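Local coordinates for protein ribonuclease S-F11 (Nicotiana alata, PDB 1IOO) that cleaves RNA as a secreted T2-family ribonuclease of the style, associated with the self-incompatibility by which the plant rejects its own pollen, at residues F2-L7 / W35-K40. Sequence-based numbering, arbitrary orientation.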
ATOM      1  N   PHE A   2     -15.538  11.084   2.933  1.00 28.90           N
ATOM      2  CA  PHE A   2     -15.357   9.796   2.284  1.00 25.56           C
ATOM      3  C   PHE A   2     -15.791   8.657   3.203  1.00 24.46           C
ATOM      4  O   PHE A   2     -16.022   8.864   4.396  1.00 24.89           O
ATOM      5  CB  PHE A   2     -13.904   9.638   1.828  1.00 24.14           C
ATOM      6  CG  PHE A   2     -12.904   9.723   2.938  1.00 20.71           C
ATOM      7  CD1 PHE A   2     -12.342   8.568   3.464  1.00 20.10           C
ATOM      8  CD2 PHE A   2     -12.522  10.954   3.461  1.00 21.13           C
ATOM      9  CE1 PHE A   2     -11.413   8.632   4.492  1.00 18.06           C
ATOM     10  CE2 PHE A   2     -11.593  11.030   4.494  1.00 18.63           C
ATOM     11  CZ  PHE A   2     -11.036   9.863   5.011  1.00 19.66           C
ATOM     12  N   GLU A   3     -15.888   7.454   2.649  1.00 23.28           N
ATOM     13  CA  GLU A   3     -16.376   6.304   3.401  1.00 22.20           C
ATOM     14  C   GLU A   3     -15.271   5.560   4.151  1.00 20.03           C
ATOM     15  O   GLU A   3     -15.500   5.086   5.262  1.00 19.73           O
ATOM     16  CB  GLU A   3     -17.110   5.349   2.459  1.00 23.83           C
ATOM     17  CG  GLU A   3     -18.263   6.013   1.716  1.00 28.01           C
ATOM     18  CD  GLU A   3     -19.047   5.045   0.854  1.00 29.45           C
ATOM     19  OE1 GLU A   3     -18.423   4.313   0.061  1.00 30.15           O
ATOM     20  OE2 GLU A   3     -20.292   5.022   0.967  1.00 32.77           O
ATOM     21  N   TYR A   4     -14.087   5.439   3.560  1.00 18.55           N
ATOM     22  CA  TYR A   4     -13.020   4.698   4.232  1.00 15.78           C
ATOM     23  C   TYR A   4     -11.637   5.085   3.734  1.00 14.32           C
ATOM     24  O   TYR A   4     -11.484   5.779   2.729  1.00 13.55           O
ATOM     25  CB  TYR A   4     -13.223   3.192   4.009  1.00 14.38           C
ATOM     26  CG  TYR A   4     -13.104   2.761   2.558  1.00 15.07           C
ATOM     27  CD1 TYR A   4     -11.882   2.345   2.027  1.00 15.33           C
ATOM     28  CD2 TYR A   4     -14.205   2.812   1.700  1.00 16.17           C
ATOM     29  CE1 TYR A   4     -11.760   1.995   0.682  1.00 16.13           C
ATOM     30  CE2 TYR A   4     -14.094   2.467   0.355  1.00 15.18           C
ATOM     31  CZ  TYR A   4     -12.875   2.062  -0.150  1.00 16.09           C
ATOM     32  OH  TYR A   4     -12.761   1.751  -1.486  1.00 17.71           O
ATOM     33  N   LEU A   5     -10.629   4.639   4.475  1.00 12.26           N
ATOM     34  CA  LEU A   5      -9.236   4.835   4.111  1.00 11.46           C
ATOM     35  C   LEU A   5      -8.624   3.497   3.756  1.00 10.36           C
ATOM     36  O   LEU A   5      -8.786   2.528   4.497  1.00 12.02           O
ATOM     37  CB  LEU A   5      -8.430   5.401   5.282  1.00 11.41           C
ATOM     38  CG  LEU A   5      -8.511   6.865   5.681  1.00 13.84           C
ATOM     39  CD1 LEU A   5      -7.724   7.055   6.970  1.00 13.40           C
ATOM     40  CD2 LEU A   5      -7.937   7.739   4.573  1.00 12.60           C
ATOM     41  N   GLN A   6      -7.946   3.421   2.621  1.00  9.14           N
ATOM     42  CA  GLN A   6      -7.308   2.179   2.246  1.00 10.12           C
ATOM     43  C   GLN A   6      -5.797   2.304   2.277  1.00  9.57           C
ATOM     44  O   GLN A   6      -5.211   3.075   1.516  1.00  9.71           O
ATOM     45  CB  GLN A   6      -7.740   1.717   0.846  1.00 11.93           C
ATOM     46  CG  GLN A   6      -7.067   0.395   0.474  1.00 14.57           C
ATOM     47  CD  GLN A   6      -7.403  -0.106  -0.911  1.00 18.92           C
ATOM     48  OE1 GLN A   6      -6.958  -1.183  -1.309  1.00 23.28           O
ATOM     49  NE2 GLN A   6      -8.186   0.667  -1.656  1.00 23.46           N
ATOM     50  N   LEU A   7      -5.169   1.591   3.206  1.00  8.76           N
ATOM     51  CA  LEU A   7      -3.722   1.547   3.240  1.00  9.28           C
ATOM     52  C   LEU A   7      -3.250   0.516   2.234  1.00  9.09           C
ATOM     53  O   LEU A   7      -3.611  -0.661   2.331  1.00  9.47           O
ATOM     54  CB  LEU A   7      -3.215   1.169   4.638  1.00  9.65           C
ATOM     55  CG  LEU A   7      -1.691   1.014   4.753  1.00  9.17           C
ATOM     56  CD1 LEU A   7      -1.022   2.381   4.701  1.00 10.78           C
ATOM     57  CD2 LEU A   7      -1.342   0.304   6.054  1.00 10.95           C
ATOM     58  N   TRP A  35      -5.291   5.772   0.556  1.00  9.91           N
ATOM     59  CA  TRP A  35      -6.329   6.358  -0.285  1.00 10.61           C
ATOM     60  C   TRP A  35      -7.689   6.533   0.376  1.00 10.09           C
ATOM     61  O   TRP A  35      -8.357   5.561   0.737  1.00 11.26           O
ATOM     62  CB  TRP A  35      -6.519   5.498  -1.546  1.00 11.41           C
ATOM     63  CG  TRP A  35      -5.256   5.208  -2.302  1.00 14.21           C
ATOM     64  CD1 TRP A  35      -4.099   5.929  -2.278  1.00 14.37           C
ATOM     65  CD2 TRP A  35      -5.038   4.135  -3.225  1.00 17.46           C
ATOM     66  NE1 TRP A  35      -3.172   5.373  -3.129  1.00 16.25           N
ATOM     67  CE2 TRP A  35      -3.724   4.269  -3.720  1.00 15.73           C
ATOM     68  CE3 TRP A  35      -5.826   3.071  -3.680  1.00 19.16           C
ATOM     69  CZ2 TRP A  35      -3.178   3.377  -4.651  1.00 18.60           C
ATOM     70  CZ3 TRP A  35      -5.282   2.183  -4.608  1.00 19.35           C
ATOM     71  CH2 TRP A  35      -3.972   2.345  -5.079  1.00 18.98           C
ATOM     72  N   PRO A  36      -8.120   7.793   0.547  1.00 10.59           N
ATOM     73  CA  PRO A  36      -9.446   7.995   1.127  1.00 11.19           C
ATOM     74  C   PRO A  36     -10.352   7.590  -0.032  1.00 12.62           C
ATOM     75  O   PRO A  36     -10.041   7.900  -1.184  1.00 15.45           O
ATOM     76  CB  PRO A  36      -9.499   9.505   1.359  1.00 12.52           C
ATOM     77  CG  PRO A  36      -8.071   9.884   1.543  1.00 10.88           C
ATOM     78  CD  PRO A  36      -7.366   9.057   0.497  1.00  8.75           C
ATOM     79  N   ASP A  37     -11.450   6.893   0.227  1.00 14.06           N
ATOM     80  CA  ASP A  37     -12.253   6.466  -0.905  1.00 15.49           C
ATOM     81  C   ASP A  37     -13.700   6.214  -0.547  1.00 15.55           C
ATOM     82  O   ASP A  37     -14.123   6.330   0.606  1.00 15.60           O
ATOM     83  CB  ASP A  37     -11.668   5.174  -1.494  1.00 15.87           C
ATOM     84  CG  ASP A  37     -11.626   5.180  -3.013  1.00 17.96           C
ATOM     85  OD1 ASP A  37     -12.519   5.787  -3.638  1.00 19.12           O
ATOM     86  OD2 ASP A  37     -10.699   4.561  -3.584  1.00 19.43           O
ATOM     87  N   ASN A  38     -14.453   5.891  -1.591  1.00 17.49           N
ATOM     88  CA  ASN A  38     -15.849   5.523  -1.507  1.00 18.76           C
ATOM     89  C   ASN A  38     -16.048   4.204  -2.240  1.00 20.35           C
ATOM     90  O   ASN A  38     -15.299   3.893  -3.167  1.00 20.50           O
ATOM     91  CB  ASN A  38     -16.729   6.596  -2.154  1.00 19.77           C
ATOM     92  CG  ASN A  38     -16.661   7.925  -1.431  1.00 20.27           C
ATOM     93  OD1 ASN A  38     -16.841   7.996  -0.215  1.00 20.35           O
ATOM     94  ND2 ASN A  38     -16.408   8.991  -2.182  1.00 21.22           N
ATOM     95  N   VAL A  39     -17.033   3.420  -1.824  1.00 22.71           N
ATOM     96  CA  VAL A  39     -17.281   2.135  -2.462  1.00 25.12           C
ATOM     97  C   VAL A  39     -17.774   2.316  -3.896  1.00 27.12           C
ATOM     98  O   VAL A  39     -17.318   1.627  -4.811  1.00 27.40           O
ATOM     99  CB  VAL A  39     -18.322   1.316  -1.672  1.00 26.10           C
ATOM    100  CG1 VAL A  39     -18.481  -0.064  -2.294  1.00 25.77           C
ATOM    101  CG2 VAL A  39     -17.890   1.200  -0.219  1.00 25.25           C
ATOM    102  N   LYS A  40     -18.695   3.255  -4.084  1.00 29.30           N
ATOM    103  CA  LYS A  40     -19.275   3.532  -5.395  1.00 31.22           C
ATOM    104  C   LYS A  40     -18.205   3.858  -6.435  1.00 31.84           C
ATOM    105  O   LYS A  40     -17.686   2.966  -7.105  1.00 32.81           O
ATOM    106  CB  LYS A  40     -20.271   4.693  -5.296  1.00 32.03           C
ATOM    107  CG  LYS A  40     -19.738   5.917  -4.564  1.00 34.27           C
ATOM    108  CD  LYS A  40     -20.736   7.061  -4.599  1.00 36.44           C
ATOM    109  CE  LYS A  40     -20.306   8.199  -3.686  1.00 37.09           C
ATOM    110  NZ  LYS A  40     -20.316   7.786  -2.255  1.00 36.98           N
TER
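Pro36 presses its CB onto one face of the Phe2 ring, 3.6 Å from the ring centre and 9° off its normal, a CH-pi contact. With CG between the backbone N and the carbonyl carbon (chi1 59°), the Phe2 ring lies over the proline; Leu5 adds CD2 at 3.7 Å from Pro36 CG, crossing it at a slant. Tyr4, Gln6, Trp35 and Asp37 point to the other face of the sheet. There the Tyr4 ring runs alongside Asp37, its plane 25° from the carboxylate and its CZ 3.6 Å from Asp37 CB, while OD1 of that aspartate forms a salt bridge with Arg42. Gln6, fully extended, lies beside the Trp35 indole with its amide steeply turned to the ring; its OE1 is bonded to Lys152. Where pairing ends, the Glu3 side chain crosses that of Asn38 at about a right angle, and OE1 accepts the Val39 N-H almost straight, though the modelled separation is doubtfully short. Asp37 O is gripped twice, by Glu3 N at 2.9 Å and Tyr4 N at 3.1 Å, arriving from opposite faces of its carbonyl plane. Two residues facing one make this a classic beta bulge, at the end of the antiparallel pairing of strands 4-10 and 30-37 in the RNase T2 fold; Trp35 stacks on the catalytic His91, so the paired strands border the active site.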